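Local structure of amidohydrolase family protein (Acinetobacter baumannii, 4I6K) at residues A[28-33]-A[242-247]; A[78-83]-A[101-106]; A[95-100]-A[118-123]; A[109-114]-A[147-152]; A[153-158]-A[174-179]. The protein is probably a 2-pyrone-4,6-dicarboxylic acid hydrolase of the amidohydrolase family, hydrolysing the lactone ring of its substrate. All coordinates share one frame; numbering follows the deposited sequence.

Overall arrangement
The chain folds as a (beta/alpha)8 barrel, and three of the five contacts hold neighbouring parallel strands together. Contacts 3 and 5 each join strands linked through a helix, mainly by backbone hydrogen bonds, whereas contact 1 closes the barrel between its first and last strands and relies heavily on side chains, chiefly a carboxylate. All three are buried, and their inward polar groups converge: Arg-123 of contact 3 forms a salt bridge with Asp-179 of contact 5, close to His-31 of contact 1. Contact 2 lies at the surface, where one asparagine amide ties two loops. Contact 4 is apolar, joining helix 108-115 to the turn that ends helix 137-148, and its Trp-151 packs on strand 119-125.

Contact 1 (A[28-33]-A[242-247]); sequences IDTHAH and KLIWGS
Asp-29 and Thr-30 of strand 28-32 grip the chain from Trp-245 to Ser-247, which closes the (beta/alpha)8 barrel between its first and last strands. One group of bonds centres on the Asp-29 carboxylate, with a hydroxyl and two backbone N-H groups as donors. Ser-247 OG donates to Asp-29 OD1 at 2.8 Å on the syn lone pair, while Ser-247 N approaches Asp-29 OD2 at 3.0 Å from above the carboxylate plane. On the opposite face of that plane, His-31 N reaches Asp-29 OD2 at 3.1 Å and completes an Asx turn. With OD2 met from opposite faces and OD1 bonded to Ser-247 OG and Tyr-260, the carboxylate has little freedom to rotate. A chi1 of 177° sends it across to Ser-247.

A second group converges on a backbone oxygen. Thr-30 N donates to Trp-245 O at 3.0 Å within the carbonyl plane, and Thr-30 OG1 adds a bond to Trp-245 O at 2.9 Å from above that plane. A water accepts from Trp-245 N and lies beside Ile-28 O.

Van der Waals contacts surround these bonds. Gly-246 CA rests 3.9 Å from His-31 CB, and Trp-245 CZ3 lies 3.9 Å from Asp-29 CG.

The His-31 imidazole leads away from the strand pair, where ND1 bonds to Lys-210 and NE2 to a bound citrate; His-31 and His-33 form the His-X-His pair usual at the end of the first strand in amidohydrolases. Outside the barrel, helix 260-270 packs on Trp-245 and helix 274-289 on Thr-30 and Ile-244; within the wall, strand 69-73 is hydrogen-bonded to strand 28-32.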
# COMPACT_ATOMS: atom_id res chain seq x y z
N ILE A 28 6.14 -9.76 8.11
CA ILE A 28 5.28 -8.58 8.11
C ILE A 28 4.35 -8.49 6.88
O ILE A 28 4.81 -8.56 5.74
CB ILE A 28 6.14 -7.31 8.23
CG1 ILE A 28 7.16 -7.49 9.37
CG2 ILE A 28 5.28 -6.07 8.43
CD1 ILE A 28 7.98 -6.25 9.67
N ASP A 29 3.06 -8.34 7.14
CA ASP A 29 2.06 -8.11 6.09
C ASP A 29 1.75 -6.62 6.03
O ASP A 29 1.16 -6.06 6.96
CB ASP A 29 0.78 -8.91 6.38
CG ASP A 29 -0.32 -8.64 5.36
OD1 ASP A 29 -1.35 -9.36 5.37
OD2 ASP A 29 -0.16 -7.70 4.55
N THR A 30 2.16 -5.98 4.94
CA THR A 30 2.14 -4.51 4.90
C THR A 30 0.92 -3.88 4.24
O THR A 30 0.92 -2.69 3.95
CB THR A 30 3.42 -3.94 4.24
OG1 THR A 30 3.40 -4.20 2.83
CG2 THR A 30 4.66 -4.57 4.85
N HIS A 31 -0.13 -4.67 4.01
CA HIS A 31 -1.30 -4.12 3.35
C HIS A 31 -2.57 -4.92 3.60
O HIS A 31 -2.85 -5.90 2.91
CB HIS A 31 -1.04 -4.01 1.85
CG HIS A 31 -1.84 -2.93 1.18
ND1 HIS A 31 -1.34 -1.67 0.94
CD2 HIS A 31 -3.12 -2.93 0.72
CE1 HIS A 31 -2.27 -0.94 0.35
NE2 HIS A 31 -3.35 -1.68 0.20
N ALA A 32 -3.33 -4.50 4.60
CA ALA A 32 -4.66 -5.04 4.82
C ALA A 32 -5.56 -3.90 5.27
O ALA A 32 -5.08 -2.79 5.58
CB ALA A 32 -4.63 -6.15 5.86
N HIS A 33 -6.87 -4.16 5.32
CA HIS A 33 -7.83 -3.16 5.75
C HIS A 33 -8.78 -3.77 6.75
O HIS A 33 -9.18 -4.92 6.60
CB HIS A 33 -8.64 -2.63 4.56
CG HIS A 33 -7.81 -2.19 3.39
ND1 HIS A 33 -7.25 -0.93 3.31
CD2 HIS A 33 -7.50 -2.81 2.23
CE1 HIS A 33 -6.61 -0.80 2.16
NE2 HIS A 33 -6.74 -1.93 1.49
N LYS A 242 13.91 -2.87 -1.88
CA LYS A 242 12.87 -1.87 -1.84
C LYS A 242 11.49 -2.52 -1.95
O LYS A 242 10.47 -1.85 -2.04
CB LYS A 242 13.09 -0.86 -2.96
CG LYS A 242 14.51 -0.27 -3.01
CD LYS A 242 14.99 0.26 -1.66
CE LYS A 242 14.04 1.35 -1.10
NZ LYS A 242 14.05 2.65 -1.85
N LEU A 243 11.47 -3.85 -1.95
CA LEU A 243 10.23 -4.57 -2.20
C LEU A 243 9.61 -5.06 -0.91
O LEU A 243 10.30 -5.57 -0.03
CB LEU A 243 10.47 -5.74 -3.13
CG LEU A 243 11.00 -5.38 -4.53
CD1 LEU A 243 11.12 -6.64 -5.41
CD2 LEU A 243 10.11 -4.32 -5.18
N ILE A 244 8.30 -4.89 -0.79
CA ILE A 244 7.57 -5.44 0.36
C ILE A 244 6.27 -6.12 -0.08
O ILE A 244 5.75 -5.87 -1.18
CB ILE A 244 7.32 -4.39 1.50
CG1 ILE A 244 6.44 -3.23 1.03
CG2 ILE A 244 8.65 -3.88 2.08
CD1 ILE A 244 7.22 -2.06 0.46
N TRP A 245 5.75 -7.01 0.77
CA TRP A 245 4.54 -7.76 0.45
C TRP A 245 3.33 -7.42 1.32
O TRP A 245 3.48 -7.07 2.50
CB TRP A 245 4.78 -9.26 0.54
CG TRP A 245 3.56 -10.06 0.20
CD1 TRP A 245 3.10 -10.37 -1.05
CD2 TRP A 245 2.62 -10.62 1.12
NE1 TRP A 245 1.95 -11.10 -0.96
CE2 TRP A 245 1.64 -11.28 0.36
CE3 TRP A 245 2.54 -10.65 2.52
CZ2 TRP A 245 0.57 -11.95 0.96
CZ3 TRP A 245 1.47 -11.32 3.10
CH2 TRP A 245 0.51 -11.96 2.33
N GLY A 246 2.15 -7.56 0.74
CA GLY A 246 0.92 -7.40 1.48
C GLY A 246 -0.13 -8.38 1.00
O GLY A 246 -0.23 -8.68 -0.19
N SER A 247 -0.92 -8.87 1.94
CA SER A 247 -2.03 -9.75 1.61
C SER A 247 -3.10 -9.00 0.81
O SER A 247 -3.81 -9.59 -0.00
CB SER A 247 -2.66 -10.33 2.89
OG SER A 247 -3.44 -9.35 3.58
O HOH W 1 6.68 -7.23 3.55

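Contact 2 (A[78-83]-A[101-106]); sequences LGTNNQ and VVQHTT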
# COMPACT_ATOMS: atom_id res chain seq x y z
N LEU A 78 -13.94 4.75 3.11
CA LEU A 78 -14.06 5.37 4.43
C LEU A 78 -13.56 6.81 4.49
O LEU A 78 -13.55 7.41 5.57
CB LEU A 78 -13.38 4.53 5.51
CG LEU A 78 -14.09 3.20 5.78
CD1 LEU A 78 -13.33 2.44 6.84
CD2 LEU A 78 -15.54 3.43 6.21
N GLY A 79 -13.16 7.36 3.34
CA GLY A 79 -12.79 8.78 3.27
C GLY A 79 -11.67 9.16 4.23
O GLY A 79 -10.69 8.42 4.38
N THR A 80 -11.82 10.30 4.90
CA THR A 80 -10.78 10.79 5.79
C THR A 80 -11.14 10.52 7.24
O THR A 80 -10.51 11.06 8.14
CB THR A 80 -10.53 12.28 5.63
OG1 THR A 80 -11.69 13.00 6.05
CG2 THR A 80 -10.18 12.63 4.17
N ASN A 81 -12.14 9.68 7.47
CA ASN A 81 -12.43 9.23 8.83
C ASN A 81 -11.61 8.00 9.14
O ASN A 81 -11.97 6.90 8.72
CB ASN A 81 -13.91 8.90 9.00
CG ASN A 81 -14.26 8.56 10.43
OD1 ASN A 81 -13.39 8.24 11.24
ND2 ASN A 81 -15.55 8.63 10.76
N ASN A 82 -10.50 8.18 9.84
CA ASN A 82 -9.55 7.09 10.09
C ASN A 82 -9.83 6.30 11.38
O ASN A 82 -9.05 5.45 11.78
CB ASN A 82 -8.13 7.64 10.11
CG ASN A 82 -7.70 8.19 8.76
OD1 ASN A 82 -7.37 7.43 7.84
ND2 ASN A 82 -7.68 9.51 8.63
N GLN A 83 -10.97 6.53 12.00
CA GLN A 83 -11.24 5.94 13.31
C GLN A 83 -11.27 4.43 13.42
O GLN A 83 -10.75 3.88 14.38
CB GLN A 83 -12.55 6.49 13.87
CG GLN A 83 -12.38 7.80 14.57
CD GLN A 83 -11.47 7.70 15.75
OE1 GLN A 83 -11.60 6.81 16.58
NE2 GLN A 83 -10.53 8.61 15.85
N VAL A 101 -5.63 8.49 5.71
CA VAL A 101 -6.02 9.36 4.61
C VAL A 101 -6.55 10.63 5.26
O VAL A 101 -7.38 10.57 6.18
CB VAL A 101 -7.09 8.70 3.73
CG1 VAL A 101 -7.57 9.65 2.62
CG2 VAL A 101 -6.51 7.41 3.13
N VAL A 102 -6.05 11.77 4.80
CA VAL A 102 -6.36 13.06 5.40
C VAL A 102 -6.47 14.12 4.32
O VAL A 102 -5.88 13.97 3.27
CB VAL A 102 -5.25 13.51 6.36
CG1 VAL A 102 -5.10 12.52 7.51
CG2 VAL A 102 -3.95 13.64 5.60
N GLN A 103 -7.23 15.17 4.59
CA GLN A 103 -7.25 16.37 3.75
C GLN A 103 -5.84 16.95 3.69
O GLN A 103 -5.17 17.01 4.71
CB GLN A 103 -8.17 17.42 4.37
CG GLN A 103 -9.61 16.98 4.53
CD GLN A 103 -10.31 16.84 3.20
OE1 GLN A 103 -9.66 16.79 2.15
NE2 GLN A 103 -11.64 16.80 3.22
N HIS A 104 -5.39 17.40 2.52
CA HIS A 104 -4.06 17.99 2.45
C HIS A 104 -3.99 19.31 3.24
O HIS A 104 -2.92 19.88 3.41
CB HIS A 104 -3.57 18.18 1.02
CG HIS A 104 -4.32 19.22 0.24
ND1 HIS A 104 -5.38 18.91 -0.58
CD2 HIS A 104 -4.15 20.55 0.15
CE1 HIS A 104 -5.84 20.01 -1.14
NE2 HIS A 104 -5.11 21.03 -0.71
N THR A 105 -5.14 19.76 3.75
CA THR A 105 -5.17 20.99 4.55
C THR A 105 -5.18 20.71 6.06
O THR A 105 -5.22 21.63 6.87
CB THR A 105 -6.38 21.86 4.21
OG1 THR A 105 -7.59 21.08 4.37
CG2 THR A 105 -6.28 22.37 2.78
N THR A 106 -5.14 19.43 6.43
CA THR A 106 -5.00 19.09 7.82
C THR A 106 -3.82 19.87 8.38
O THR A 106 -2.83 20.09 7.69
CB THR A 106 -4.76 17.58 8.01
OG1 THR A 106 -5.71 16.85 7.22
CG2 THR A 106 -4.94 17.19 9.46
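Val-101 O accepts a short hydrogen bond of 2.7 Å from Asn-82 ND2, and Thr-80 CA lies 3.4 Å from Val-101 O in a weaker CA-H...O contact. This links two beta-alpha loops of the barrel, one leading from strand 69-73 to helix 83-91 and the other from strand 96-100 to helix 108-115. The amide of Asn-82 serves both polar backbone atoms of one residue, because Val-101 N also donates to Asn-82 OD1 at 2.9 Å. Both bonds are nearly straight, with angles at hydrogen close to 165°. Val-101 O lies near the amide plane of Asn-82, and the two bonds fix the rotation of the amide, which meets the C=O and N-H of Val-101 through ND2 and OD1. A chi1 of -65° swings this amide to the side of its own backbone N, facing Val-101.

Asn-82 stands at the N-cap position of helix 83-91, but its amide makes no capping bond and is spent on Val-101, just past strand 96-100. The type II' turn from Leu-78 to Asn-81 brings Gly-79 O against the Val-101 side chain, and Gln-74 donates to the same Gly-79 oxygen.

At the more exposed margin Thr-80 packs over the outgoing Val-102 and Gln-103 backbone. Its methyl carries this contact, with Thr-80 CG2 3.9 Å from Gln-103 N.

Contact 3 (A[95-100]-A[118-123]); sequences RLKGIA and GIVGVR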
# COMPACT_ATOMS: atom_id res chain seq x y z
N ARG A 95 1.81 -4.81 17.27
CA ARG A 95 1.86 -5.59 16.03
C ARG A 95 1.44 -4.79 14.80
O ARG A 95 1.78 -5.16 13.67
CB ARG A 95 1.02 -6.87 16.18
CG ARG A 95 1.45 -7.72 17.36
CD ARG A 95 0.71 -9.02 17.43
NE ARG A 95 1.00 -9.90 16.29
CZ ARG A 95 0.31 -11.00 16.04
NH1 ARG A 95 -0.68 -11.35 16.84
NH2 ARG A 95 0.61 -11.77 14.99
N LEU A 96 0.72 -3.70 15.02
CA LEU A 96 0.13 -2.95 13.92
C LEU A 96 0.57 -1.50 13.85
O LEU A 96 0.62 -0.81 14.87
CB LEU A 96 -1.39 -2.96 14.04
CG LEU A 96 -2.05 -4.34 14.03
CD1 LEU A 96 -3.56 -4.13 14.08
CD2 LEU A 96 -1.62 -5.13 12.80
N LYS A 97 0.85 -1.04 12.63
CA LYS A 97 0.91 0.39 12.31
C LYS A 97 -0.08 0.72 11.20
O LYS A 97 -0.64 -0.18 10.58
CB LYS A 97 2.34 0.79 11.92
CG LYS A 97 3.26 0.86 13.13
CD LYS A 97 4.72 0.59 12.80
CE LYS A 97 5.55 0.72 14.08
NZ LYS A 97 6.98 1.05 13.82
N GLY A 98 -0.29 2.01 10.94
CA GLY A 98 -1.30 2.42 9.97
C GLY A 98 -0.89 3.49 8.96
O GLY A 98 0.07 4.24 9.17
N ILE A 99 -1.62 3.53 7.86
CA ILE A 99 -1.48 4.58 6.85
C ILE A 99 -2.83 5.26 6.78
O ILE A 99 -3.83 4.62 6.48
CB ILE A 99 -1.15 4.00 5.45
CG1 ILE A 99 0.19 3.26 5.48
CG2 ILE A 99 -1.15 5.10 4.37
CD1 ILE A 99 1.35 4.13 5.80
N ALA A 100 -2.87 6.55 7.08
CA ALA A 100 -4.12 7.29 7.13
C ALA A 100 -4.42 7.96 5.81
O ALA A 100 -3.57 8.00 4.91
CB ALA A 100 -4.09 8.34 8.27
N GLY A 118 0.26 5.81 16.07
CA GLY A 118 0.83 4.71 15.29
C GLY A 118 0.65 4.81 13.79
O GLY A 118 0.89 3.83 13.09
N ILE A 119 0.23 5.98 13.31
CA ILE A 119 0.15 6.28 11.87
C ILE A 119 1.51 6.75 11.36
O ILE A 119 2.12 7.62 11.97
CB ILE A 119 -0.87 7.40 11.58
CG1 ILE A 119 -2.28 6.99 12.04
CG2 ILE A 119 -0.82 7.78 10.09
CD1 ILE A 119 -2.74 5.63 11.52
N VAL A 120 1.99 6.17 10.26
CA VAL A 120 3.37 6.35 9.81
C VAL A 120 3.49 6.82 8.36
O VAL A 120 4.58 6.85 7.79
CB VAL A 120 4.21 5.05 9.97
CG1 VAL A 120 4.36 4.68 11.44
CG2 VAL A 120 3.57 3.89 9.19
N GLY A 121 2.36 7.19 7.77
CA GLY A 121 2.34 7.67 6.39
C GLY A 121 0.92 8.04 6.01
O GLY A 121 -0.01 7.87 6.80
N VAL A 122 0.75 8.54 4.79
CA VAL A 122 -0.57 8.87 4.28
C VAL A 122 -0.67 8.27 2.88
O VAL A 122 0.35 8.00 2.25
CB VAL A 122 -0.78 10.39 4.20
CG1 VAL A 122 -0.87 10.99 5.58
CG2 VAL A 122 0.36 11.03 3.42
N ARG A 123 -1.89 8.08 2.39
CA ARG A 123 -2.10 7.41 1.12
C ARG A 123 -2.85 8.28 0.12
O ARG A 123 -3.86 8.89 0.45
CB ARG A 123 -2.88 6.12 1.34
CG ARG A 123 -2.93 5.17 0.15
CD ARG A 123 -3.76 3.94 0.52
NE ARG A 123 -3.58 2.84 -0.42
CZ ARG A 123 -4.56 2.05 -0.84
NH1 ARG A 123 -4.30 1.07 -1.69
NH2 ARG A 123 -5.80 2.24 -0.40
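Strands 96-100 and 119-123 pair as parallel neighbours in the barrel wall, with Gly-98 opposite Ile-119 and Ala-100 opposite Val-122. They are the two strands of a beta-alpha-beta crossover through helix 108-115. Four backbone bonds hold them. Gly-98 N donates to Gly-118 O at 3.1 Å, and Gly-98 O accepts from Val-120 N at 2.9 Å. Further along, Ala-100 N reaches Gly-121 O at 3.2 Å and Arg-123 N reaches Ala-100 O at 3.0 Å. Between the two pairs of bonds the register slips by one residue, a beta bulge in the second strand.

Side chains pack on both faces. On the face that also carries Val-122, Ala-100 CB meets Ile-119 CG2 at 3.8 Å, and Ile-119 CD1 folds back over the backbone of Gly-98. Trp-151 packs against Ile-119 and Val-122 here. On the interior face, Ile-99 divides its branches: CD1 reaches the bulge, 3.7 Å from Gly-121 CA, while CG2 lies 3.6 Å from Arg-123 CB. The Ile-99 and Arg-123 side chains cross at about a right angle. Fully stretched from its first torsion (chi1 -169°) as far as NE, Arg-123 runs on toward the middle of the barrel.

There its NH1 forms a salt bridge with Asp-179 and a hydrogen bond to the bound citrate. Backbone bonds and aliphatic groups thus hold the strands together, while the guanidinium group reaches the citrate, probably from the crystallisation liquor, consistent with a pocket that takes a carboxylate substrate.

Contact 4 (A[109-114]-A[147-152]); sequences NELVNL and ESLNWQ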
# COMPACT_ATOMS: atom_id res chain seq x y z
N ASN A 109 -0.33 20.06 13.53
CA ASN A 109 -0.62 19.52 14.84
C ASN A 109 -1.46 18.25 14.77
O ASN A 109 -1.16 17.28 15.46
CB ASN A 109 -1.31 20.52 15.76
CG ASN A 109 -1.77 19.86 17.04
OD1 ASN A 109 -2.96 19.64 17.25
ND2 ASN A 109 -0.81 19.47 17.88
N GLU A 110 -2.52 18.29 13.97
CA GLU A 110 -3.40 17.14 13.80
C GLU A 110 -2.59 15.92 13.35
O GLU A 110 -2.65 14.85 13.97
CB GLU A 110 -4.48 17.47 12.78
CG GLU A 110 -5.77 16.67 12.93
CD GLU A 110 -6.48 16.93 14.25
OE1 GLU A 110 -6.01 16.42 15.29
OE2 GLU A 110 -7.53 17.63 14.25
N LEU A 111 -1.80 16.11 12.30
CA LEU A 111 -0.87 15.08 11.82
C LEU A 111 0.03 14.55 12.92
O LEU A 111 0.24 13.34 13.05
CB LEU A 111 0.01 15.64 10.70
CG LEU A 111 -0.69 16.37 9.56
CD1 LEU A 111 0.36 16.90 8.61
CD2 LEU A 111 -1.64 15.44 8.84
N VAL A 112 0.60 15.46 13.70
CA VAL A 112 1.41 15.04 14.85
C VAL A 112 0.60 14.10 15.73
O VAL A 112 1.12 13.13 16.28
CB VAL A 112 1.88 16.24 15.68
CG1 VAL A 112 2.60 15.77 16.94
CG2 VAL A 112 2.76 17.16 14.84
N ASN A 113 -0.70 14.39 15.86
CA ASN A 113 -1.56 13.57 16.71
C ASN A 113 -1.78 12.17 16.15
O ASN A 113 -1.72 11.18 16.89
CB ASN A 113 -2.89 14.28 16.98
CG ASN A 113 -2.83 15.15 18.24
OD1 ASN A 113 -1.99 16.04 18.36
ND2 ASN A 113 -3.73 14.88 19.18
N LEU A 114 -2.03 12.08 14.85
CA LEU A 114 -2.11 10.78 14.20
C LEU A 114 -0.81 10.03 14.37
O LEU A 114 -0.81 8.82 14.64
CB LEU A 114 -2.47 10.92 12.71
CG LEU A 114 -3.86 11.54 12.53
CD1 LEU A 114 -4.02 12.09 11.14
CD2 LEU A 114 -4.98 10.52 12.87
N GLU A 147 7.14 15.17 5.25
CA GLU A 147 8.59 14.99 5.24
C GLU A 147 9.19 15.16 6.65
O GLU A 147 9.97 14.32 7.12
CB GLU A 147 9.20 15.99 4.29
CG GLU A 147 10.67 15.84 4.02
CD GLU A 147 11.15 16.92 3.07
OE1 GLU A 147 10.65 18.06 3.16
OE2 GLU A 147 12.00 16.62 2.21
N SER A 148 8.81 16.24 7.32
CA SER A 148 9.27 16.53 8.68
C SER A 148 8.95 15.43 9.65
O SER A 148 9.68 15.21 10.61
CB SER A 148 8.62 17.82 9.17
OG SER A 148 8.60 18.76 8.12
N LEU A 149 7.84 14.74 9.41
CA LEU A 149 7.36 13.72 10.34
C LEU A 149 7.96 12.34 10.06
O LEU A 149 7.68 11.38 10.79
CB LEU A 149 5.84 13.64 10.31
CG LEU A 149 5.13 14.84 10.92
CD1 LEU A 149 3.63 14.80 10.61
CD2 LEU A 149 5.37 14.89 12.43
N ASN A 150 8.79 12.24 9.03
CA ASN A 150 9.43 10.97 8.72
C ASN A 150 8.41 9.97 8.25
O ASN A 150 8.66 8.77 8.22
CB ASN A 150 10.14 10.40 9.94
CG ASN A 150 11.63 10.54 9.85
OD1 ASN A 150 12.15 11.48 9.24
ND2 ASN A 150 12.34 9.60 10.47
N TRP A 151 7.24 10.48 7.89
CA TRP A 151 6.17 9.66 7.36
C TRP A 151 6.49 9.27 5.94
O TRP A 151 7.24 9.96 5.26
CB TRP A 151 4.89 10.47 7.37
CG TRP A 151 4.14 10.31 8.61
CD1 TRP A 151 4.56 9.66 9.73
CD2 TRP A 151 2.84 10.82 8.89
NE1 TRP A 151 3.58 9.72 10.70
CE2 TRP A 151 2.51 10.43 10.20
CE3 TRP A 151 1.90 11.56 8.15
CZ2 TRP A 151 1.29 10.76 10.80
CZ3 TRP A 151 0.69 11.88 8.74
CH2 TRP A 151 0.39 11.49 10.05
N GLN A 152 5.91 8.17 5.49
CA GLN A 152 6.00 7.81 4.08
C GLN A 152 4.77 8.36 3.31
O GLN A 152 3.74 8.72 3.92
CB GLN A 152 6.04 6.29 3.96
CG GLN A 152 4.72 5.63 4.37
CD GLN A 152 4.74 4.13 4.16
OE1 GLN A 152 5.46 3.42 4.84
NE2 GLN A 152 3.97 3.66 3.18
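Leu-111 of helix 108-115 packs against Leu-149 and Trp-151, a contact that joins this outer helix of the (beta/alpha)8 barrel to the turn that ends helix 137-148. The contact between the segments is apolar. Leu-111 takes part through the base of its side chain, its CB meeting Leu-149 CD1 at 3.7 Å. Trp-151 approaches the same residue obliquely with the far corner of its six-membered ring, so that CH2 comes to 3.5 Å from Leu-111 O. The rest of the Leu-111 side chain runs on to Phe-142 and Asn-145 of helix 137-148.

Val-112, next in sequence, points away from the other segment, yet one methyl still touches it, with CG2 4.2 Å from Leu-149 CD2. One turn on from Leu-111, Leu-114 returns to the interface. Its CB lies in the plane of the Trp-151 indole, meeting the ring edge at CH2 (3.9 Å), and its side chain also reaches Val-102 and Ile-119. Torsions of -91° (chi1) and 8° (chi2) carry the indole toward Leu-111 and Leu-114, and it thus lies between helix 108-115 and the barrel strand 119-125.

Asn-150 takes positive phi (68°) in a Schellman motif between Leu-149 and Trp-151, both of which point toward helix 108-115. Leu-149 O is bonded by Lys-115. The two side chains also lie against each other, Leu-149 CD1 sitting over the centre of the Trp-151 ring, 4.3 Å above its plane.

Contact 5 (A[153-158]-A[174-179]); sequences VELHAP and FDVVID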
# COMPACT_ATOMS: atom_id res chain seq x y z
N VAL A 153 4.89 8.44 1.99
CA VAL A 153 3.75 8.69 1.12
C VAL A 153 3.45 7.46 0.24
O VAL A 153 4.28 7.07 -0.59
CB VAL A 153 3.95 9.94 0.23
CG1 VAL A 153 2.82 10.07 -0.78
CG2 VAL A 153 4.05 11.19 1.08
N GLU A 154 2.28 6.87 0.44
CA GLU A 154 1.84 5.67 -0.27
C GLU A 154 0.92 6.03 -1.44
O GLU A 154 0.01 6.85 -1.29
CB GLU A 154 1.11 4.72 0.70
CG GLU A 154 0.71 3.36 0.11
CD GLU A 154 -0.07 2.49 1.11
OE1 GLU A 154 -0.44 2.98 2.20
OE2 GLU A 154 -0.31 1.30 0.80
N LEU A 155 1.17 5.43 -2.60
CA LEU A 155 0.34 5.69 -3.78
C LEU A 155 -0.41 4.45 -4.23
O LEU A 155 0.15 3.36 -4.34
CB LEU A 155 1.18 6.21 -4.96
CG LEU A 155 2.21 7.30 -4.64
CD1 LEU A 155 2.96 7.74 -5.90
CD2 LEU A 155 1.53 8.47 -3.95
N HIS A 156 -1.70 4.63 -4.50
CA HIS A 156 -2.44 3.64 -5.24
C HIS A 156 -3.02 4.38 -6.42
O HIS A 156 -3.87 5.25 -6.26
CB HIS A 156 -3.53 3.02 -4.39
CG HIS A 156 -4.23 1.89 -5.06
ND1 HIS A 156 -5.60 1.80 -5.16
CD2 HIS A 156 -3.74 0.81 -5.72
CE1 HIS A 156 -5.92 0.71 -5.82
NE2 HIS A 156 -4.81 0.08 -6.17
N ALA A 157 -2.55 4.03 -7.62
CA ALA A 157 -2.87 4.82 -8.79
C ALA A 157 -2.44 4.11 -10.07
O ALA A 157 -1.53 3.29 -10.06
CB ALA A 157 -2.21 6.18 -8.70
N PRO A 158 -3.10 4.44 -11.19
CA PRO A 158 -2.77 3.89 -12.49
C PRO A 158 -1.46 4.50 -13.01
O PRO A 158 -1.14 5.65 -12.71
CB PRO A 158 -3.93 4.35 -13.37
CG PRO A 158 -4.40 5.63 -12.71
CD PRO A 158 -4.26 5.35 -11.25
N PHE A 174 11.05 12.01 1.79
CA PHE A 174 10.32 10.83 2.28
C PHE A 174 10.35 9.62 1.35
O PHE A 174 10.58 9.73 0.14
CB PHE A 174 8.87 11.15 2.68
CG PHE A 174 8.10 11.98 1.65
CD1 PHE A 174 7.92 11.53 0.35
CD2 PHE A 174 7.52 13.20 2.02
CE1 PHE A 174 7.21 12.30 -0.58
CE2 PHE A 174 6.80 13.96 1.09
CZ PHE A 174 6.65 13.52 -0.20
N ASP A 175 10.11 8.46 1.94
CA ASP A 175 9.90 7.24 1.19
C ASP A 175 8.61 7.35 0.40
O ASP A 175 7.60 7.84 0.91
CB ASP A 175 9.80 6.07 2.16
CG ASP A 175 11.08 5.86 2.94
OD1 ASP A 175 11.04 5.83 4.19
OD2 ASP A 175 12.15 5.75 2.29
N VAL A 176 8.63 6.90 -0.85
CA VAL A 176 7.40 6.81 -1.62
C VAL A 176 7.09 5.34 -1.91
O VAL A 176 7.92 4.59 -2.41
CB VAL A 176 7.45 7.59 -2.95
CG1 VAL A 176 6.06 7.66 -3.58
CG2 VAL A 176 8.01 9.00 -2.74
N VAL A 177 5.89 4.93 -1.55
CA VAL A 177 5.54 3.52 -1.59
C VAL A 177 4.46 3.31 -2.63
O VAL A 177 3.46 4.02 -2.64
CB VAL A 177 5.05 3.06 -0.21
CG1 VAL A 177 4.76 1.59 -0.20
CG2 VAL A 177 6.11 3.42 0.86
N ILE A 178 4.67 2.37 -3.54
CA ILE A 178 3.70 2.18 -4.61
C ILE A 178 2.92 0.88 -4.45
O ILE A 178 3.51 -0.19 -4.38
CB ILE A 178 4.35 2.26 -6.02
CG1 ILE A 178 5.04 3.62 -6.23
CG2 ILE A 178 3.29 2.02 -7.11
CD1 ILE A 178 6.55 3.54 -6.09
N ASP A 179 1.59 1.00 -4.37
CA ASP A 179 0.67 -0.11 -4.14
C ASP A 179 0.56 -1.08 -5.33
O ASP A 179 0.51 -0.65 -6.48
CB ASP A 179 -0.73 0.42 -3.83
CG ASP A 179 -0.83 1.02 -2.44
OD1 ASP A 179 -1.80 1.78 -2.21
OD2 ASP A 179 0.03 0.72 -1.59
O HOH W 2 -0.34 2.00 -7.69
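Val-153 and Asp-179 have the most surface buried where strands 153-156 and 176-178 pair in parallel, within a beta-alpha-beta crossover through helix 159-169. Val-153 sets its CG2 methyl over one face of Phe-174, a CH-pi contact 3.7 Å from the ring centroid. Its backbone starts the pairing, Val-153 N donating to Asp-175 O at 3.0 Å and Val-153 O accepting from Val-177 N at 2.8 Å. Leu-155 N and O continue it with Val-177 O and Asp-179 N, and Leu-155 CD1 packs on Val-176 CG1 on the Val-153 face.

Asp-179 turns back across the first strand. Its OD2 lies 2.5 Å from Glu-154 OE2, the two carboxylates nearly perpendicular (83°), while OD1 sits 3.0 Å from His-156 CB. Glu-154 is extended from CB (chi1 -175°, chi2 -177°), which brings its carboxylate up to Asp-179. In salt bridges with Arg-123 and Lys-210 respectively, Asp-179 and Glu-154 line the centre of the barrel, and the His-156 side chain lies close to the bound citrate.

The pair lies between strands 119-125, bonded to Glu-154 and His-156, and 207-210, which touches Val-176 and Ile-178. Helix 159-169 packs on Leu-155, and helix 137-148 on Val-153 and Phe-174.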